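PDB 1WZN: SAM-dependent methyltransferase from Pyrococcus horikoshii, which probably transfers methyl groups from S-adenosylmethionine to an acceptor that is not specified, and is seen here with the product S-adenosyl-L-homocysteine bound. Local coordinates for residues L46-G51 against V109-S114. Numbering follows the deposited sequence.
Sequences LDLACG and VTMFFS. With SAH (S-adenosyl-L-homocysteine), chain F.
Asp-47 and Thr-110, a bridged pair on parallel neighbouring strands, meet through a buried hydrogen bond: the Thr-110 hydroxyl, OG1, donates to Asp-47 OD1 at 2.7 Å, coming from above the carboxylate plane. Because CG lies anti to the backbone N (chi1 -175°), the carboxylate also reaches the ring of Phe-112, whose CD2 is 3.3 Å from OD1; the two planes are turned 59° apart. A water bound to Asp-47 OD1 joins Leu-48 O to Phe-112 N, bridging the two strands where they part. Asp-47 OD2 is hydrogen-bonded to Thr-56 OG1 of helix 54-61, so both carboxylate oxygens are engaged. Replacing Asp-47 with an alanine would probably leave the hydroxyls of Thr-110 and Thr-56 without their carboxylate mates and this water less firmly placed.

The Thr-110 backbone brackets Asp-47, its N donating to Leu-46 O and its O accepting from Leu-48 N, both at 2.8 Å. On the opposite face Leu-48 CD1 presses against Val-109 CG1 at a tight 3.5 Å, while the chain of Met-111, bent at chi3 (-85°), brings CE to 3.7 Å from Leu-48 CB. Val-131 of helix 121-134 covers both Leu-48 and Val-109.

Past the strand ends the backbones diverge around the ligand, whose amino N donates to Ala-49 O at 2.9 Å and to Phe-112 O at 3.1 Å. Asp-70 holds Gly-51 N. Adjacent parallel strands 44-48 and 106-111, a glycine-bearing loop after the first, S-adenosyl-L-homocysteine across their C-terminal ends and a seven-stranded sheet of order 3-2-1-4-5-7-6 are together characteristic of the Rossmann-like class I methyltransferase fold.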
ATOM      1  N   LEU A  46     -27.791  -6.258  33.964  1.00 14.10           N
ATOM      2  CA  LEU A  46     -26.476  -6.618  34.481  1.00 13.40           C
ATOM      3  C   LEU A  46     -25.514  -6.257  33.353  1.00 13.39           C
ATOM      4  O   LEU A  46     -25.617  -6.814  32.261  1.00 13.85           O
ATOM      5  CB  LEU A  46     -26.382  -8.126  34.753  1.00 12.86           C
ATOM      6  CG  LEU A  46     -24.983  -8.675  35.080  1.00 12.90           C
ATOM      7  CD1 LEU A  46     -24.460  -8.042  36.354  1.00 16.77           C
ATOM      8  CD2 LEU A  46     -25.040 -10.192  35.235  1.00 16.95           C
ATOM      9  N   ASP A  47     -24.604  -5.321  33.600  1.00 13.12           N
ATOM     10  CA  ASP A  47     -23.647  -4.924  32.571  1.00 12.89           C
ATOM     11  C   ASP A  47     -22.286  -5.538  32.916  1.00 13.10           C
ATOM     12  O   ASP A  47     -21.591  -5.066  33.812  1.00 12.68           O
ATOM     13  CB  ASP A  47     -23.557  -3.392  32.492  1.00 12.35           C
ATOM     14  CG  ASP A  47     -22.676  -2.921  31.348  1.00 13.68           C
ATOM     15  OD1 ASP A  47     -22.651  -3.618  30.308  1.00 13.23           O
ATOM     16  OD2 ASP A  47     -22.020  -1.865  31.481  1.00 14.37           O
ATOM     17  N   LEU A  48     -21.925  -6.600  32.194  1.00 13.12           N
ATOM     18  CA  LEU A  48     -20.679  -7.338  32.413  1.00 12.47           C
ATOM     19  C   LEU A  48     -19.452  -6.657  31.800  1.00 13.85           C
ATOM     20  O   LEU A  48     -19.513  -6.165  30.678  1.00 14.46           O
ATOM     21  CB  LEU A  48     -20.827  -8.756  31.839  1.00 13.80           C
ATOM     22  CG  LEU A  48     -21.991  -9.602  32.399  1.00 13.79           C
ATOM     23  CD1 LEU A  48     -22.146 -10.878  31.569  1.00 16.24           C
ATOM     24  CD2 LEU A  48     -21.729  -9.964  33.851  1.00 15.05           C
ATOM     25  N   ALA A  49     -18.339  -6.680  32.535  1.00 14.78           N
ATOM     26  CA  ALA A  49     -17.087  -6.037  32.119  1.00 14.24           C
ATOM     27  C   ALA A  49     -17.437  -4.592  31.792  1.00 14.83           C
ATOM     28  O   ALA A  49     -17.134  -4.085  30.711  1.00 14.18           O
ATOM     29  CB  ALA A  49     -16.486  -6.749  30.901  1.00 12.18           C
ATOM     30  N   CYS A  50     -18.071  -3.931  32.761  1.00 14.08           N
ATOM     31  CA  CYS A  50     -18.544  -2.557  32.606  1.00 13.98           C
ATOM     32  C   CYS A  50     -17.510  -1.448  32.492  1.00 13.47           C
ATOM     33  O   CYS A  50     -17.865  -0.327  32.132  1.00 13.12           O
ATOM     34  CB  CYS A  50     -19.503  -2.207  33.752  1.00 15.07           C
ATOM     35  SG  CYS A  50     -18.714  -2.187  35.369  1.00 14.62           S
ATOM     36  N   GLY A  51     -16.252  -1.744  32.804  1.00 14.53           N
ATOM     37  CA  GLY A  51     -15.209  -0.730  32.712  1.00 14.53           C
ATOM     38  C   GLY A  51     -15.531   0.528  33.502  1.00 15.65           C
ATOM     39  O   GLY A  51     -15.975   0.441  34.647  1.00 14.56           O
ATOM     40  N   VAL A 109     -28.873  -8.716  30.095  1.00 15.60           N
ATOM     41  CA  VAL A 109     -27.464  -8.772  30.446  1.00 13.84           C
ATOM     42  C   VAL A 109     -26.751  -8.190  29.237  1.00 15.57           C
ATOM     43  O   VAL A 109     -27.071  -8.546  28.101  1.00 15.08           O
ATOM     44  CB  VAL A 109     -26.982 -10.221  30.654  1.00 14.45           C
ATOM     45  CG1 VAL A 109     -25.478 -10.235  30.924  1.00 12.37           C
ATOM     46  CG2 VAL A 109     -27.733 -10.863  31.829  1.00 15.48           C
ATOM     47  N   THR A 110     -25.808  -7.288  29.477  1.00 15.03           N
ATOM     48  CA  THR A 110     -25.070  -6.664  28.389  1.00 15.72           C
ATOM     49  C   THR A 110     -23.563  -6.794  28.576  1.00 14.80           C
ATOM     50  O   THR A 110     -23.064  -6.971  29.686  1.00 13.42           O
ATOM     51  CB  THR A 110     -25.393  -5.148  28.276  1.00 13.92           C
ATOM     52  OG1 THR A 110     -25.091  -4.501  29.521  1.00 16.13           O
ATOM     53  CG2 THR A 110     -26.864  -4.925  27.946  1.00 15.53           C
ATOM     54  N   MET A 111     -22.845  -6.728  27.462  1.00 16.62           N
ATOM     55  CA  MET A 111     -21.390  -6.758  27.470  1.00 15.96           C
ATOM     56  C   MET A 111     -21.051  -5.872  26.297  1.00 15.75           C
ATOM     57  O   MET A 111     -21.163  -6.289  25.144  1.00 17.02           O
ATOM     58  CB  MET A 111     -20.835  -8.161  27.256  1.00 16.74           C
ATOM     59  CG  MET A 111     -19.312  -8.160  27.219  1.00 17.33           C
ATOM     60  SD  MET A 111     -18.585  -9.797  27.354  1.00 20.07           S
ATOM     61  CE  MET A 111     -18.574  -9.976  29.123  1.00 17.13           C
ATOM     62  N   PHE A 112     -20.640  -4.648  26.602  1.00 14.42           N
ATOM     63  CA  PHE A 112     -20.351  -3.652  25.581  1.00 15.24           C
ATOM     64  C   PHE A 112     -18.901  -3.443  25.185  1.00 15.83           C
ATOM     65  O   PHE A 112     -17.980  -3.567  25.997  1.00 16.10           O
ATOM     66  CB  PHE A 112     -20.914  -2.291  26.015  1.00 17.00           C
ATOM     67  CG  PHE A 112     -22.415  -2.244  26.115  1.00 17.88           C
ATOM     68  CD1 PHE A 112     -23.207  -2.275  24.968  1.00 18.93           C
ATOM     69  CD2 PHE A 112     -23.037  -2.154  27.355  1.00 16.03           C
ATOM     70  CE1 PHE A 112     -24.599  -2.215  25.056  1.00 20.82           C
ATOM     71  CE2 PHE A 112     -24.426  -2.094  27.455  1.00 16.14           C
ATOM     72  CZ  PHE A 112     -25.210  -2.123  26.307  1.00 17.15           C
ATOM     73  N   PHE A 113     -18.731  -3.114  23.910  1.00 16.29           N
ATOM     74  CA  PHE A 113     -17.441  -2.783  23.323  1.00 16.49           C
ATOM     75  C   PHE A 113     -16.405  -3.880  23.101  1.00 18.29           C
ATOM     76  O   PHE A 113     -15.293  -3.830  23.639  1.00 16.68           O
ATOM     77  CB  PHE A 113     -16.821  -1.611  24.102  1.00 17.30           C
ATOM     78  CG  PHE A 113     -15.780  -0.838  23.322  1.00 20.40           C
ATOM     79  CD1 PHE A 113     -15.972  -0.545  21.973  1.00 22.33           C
ATOM     80  CD2 PHE A 113     -14.615  -0.396  23.939  1.00 23.67           C
ATOM     81  CE1 PHE A 113     -15.014   0.175  21.250  1.00 23.86           C
ATOM     82  CE2 PHE A 113     -13.651   0.326  23.224  1.00 26.70           C
ATOM     83  CZ  PHE A 113     -13.855   0.609  21.877  1.00 24.68           C
ATOM     84  N   SER A 114     -16.789  -4.875  22.306  1.00 19.10           N
ATOM     85  CA  SER A 114     -15.894  -5.959  21.902  1.00 19.22           C
ATOM     86  C   SER A 114     -15.268  -6.842  22.957  1.00 19.49           C
ATOM     87  O   SER A 114     -14.312  -7.559  22.659  1.00 18.78           O
ATOM     88  CB  SER A 114     -14.765  -5.367  21.058  1.00 21.26           C
ATOM     89  OG  SER A 114     -15.276  -4.392  20.169  1.00 25.18           O
TER
HETATM   90  N   SAH F1001     -18.011  -2.078  28.764  1.00 16.53           N
HETATM   91  CA  SAH F1001     -17.029  -0.918  28.884  1.00 16.95           C
HETATM   92  CB  SAH F1001     -15.568  -1.276  28.891  1.00 18.90           C
HETATM   93  CG  SAH F1001     -14.918  -1.970  27.705  1.00 17.92           C
HETATM   94  SD  SAH F1001     -13.164  -2.286  28.201  1.00 17.57           S
HETATM   95  C   SAH F1001     -17.380   0.082  27.692  1.00 18.08           C
HETATM   96  O   SAH F1001     -18.308  -0.190  26.907  1.00 17.25           O
HETATM   97  OXT SAH F1001     -16.659   1.154  27.629  1.00 20.54           O
HETATM   98  C5' SAH F1001     -13.109  -4.006  28.529  1.00 16.16           C
HETATM   99  C4' SAH F1001     -13.398  -4.312  30.079  1.00 15.87           C
HETATM  100  O4' SAH F1001     -13.274  -5.737  30.146  1.00 17.24           O
HETATM  101  C3' SAH F1001     -12.370  -3.798  31.061  1.00 17.57           C
HETATM  102  O3' SAH F1001     -12.970  -2.886  31.982  1.00 16.94           O
HETATM  103  C2' SAH F1001     -11.806  -5.125  31.716  1.00 15.43           C
HETATM  104  O2' SAH F1001     -11.414  -4.938  33.070  1.00 18.24           O
HETATM  105  C1' SAH F1001     -12.963  -6.089  31.528  1.00 15.89           C
HETATM  106  N9  SAH F1001     -12.702  -7.405  31.584  1.00 17.41           N
HETATM  107  C8  SAH F1001     -11.864  -8.235  30.850  1.00 17.36           C
HETATM  108  N7  SAH F1001     -11.878  -9.481  31.193  1.00 17.55           N
HETATM  109  C5  SAH F1001     -12.808  -9.537  32.267  1.00 17.74           C
HETATM  110  C6  SAH F1001     -13.262 -10.638  33.068  1.00 17.62           C
HETATM  111  N6  SAH F1001     -12.835 -11.899  32.912  1.00 17.64           N
HETATM  112  N1  SAH F1001     -14.190 -10.307  34.034  1.00 15.44           N
HETATM  113  C2  SAH F1001     -14.649  -9.037  34.226  1.00 17.18           C
HETATM  114  N3  SAH F1001     -14.237  -7.955  33.475  1.00 16.44           N
HETATM  115  C4  SAH F1001     -13.321  -8.278  32.521  1.00 16.93           C
HETATM  116  O   HOH W   1     -20.139  -3.896  29.262  1.00 16.41           O
HETATM  117  O   HOH W   2     -17.494  -5.192  28.171  1.00 24.82           O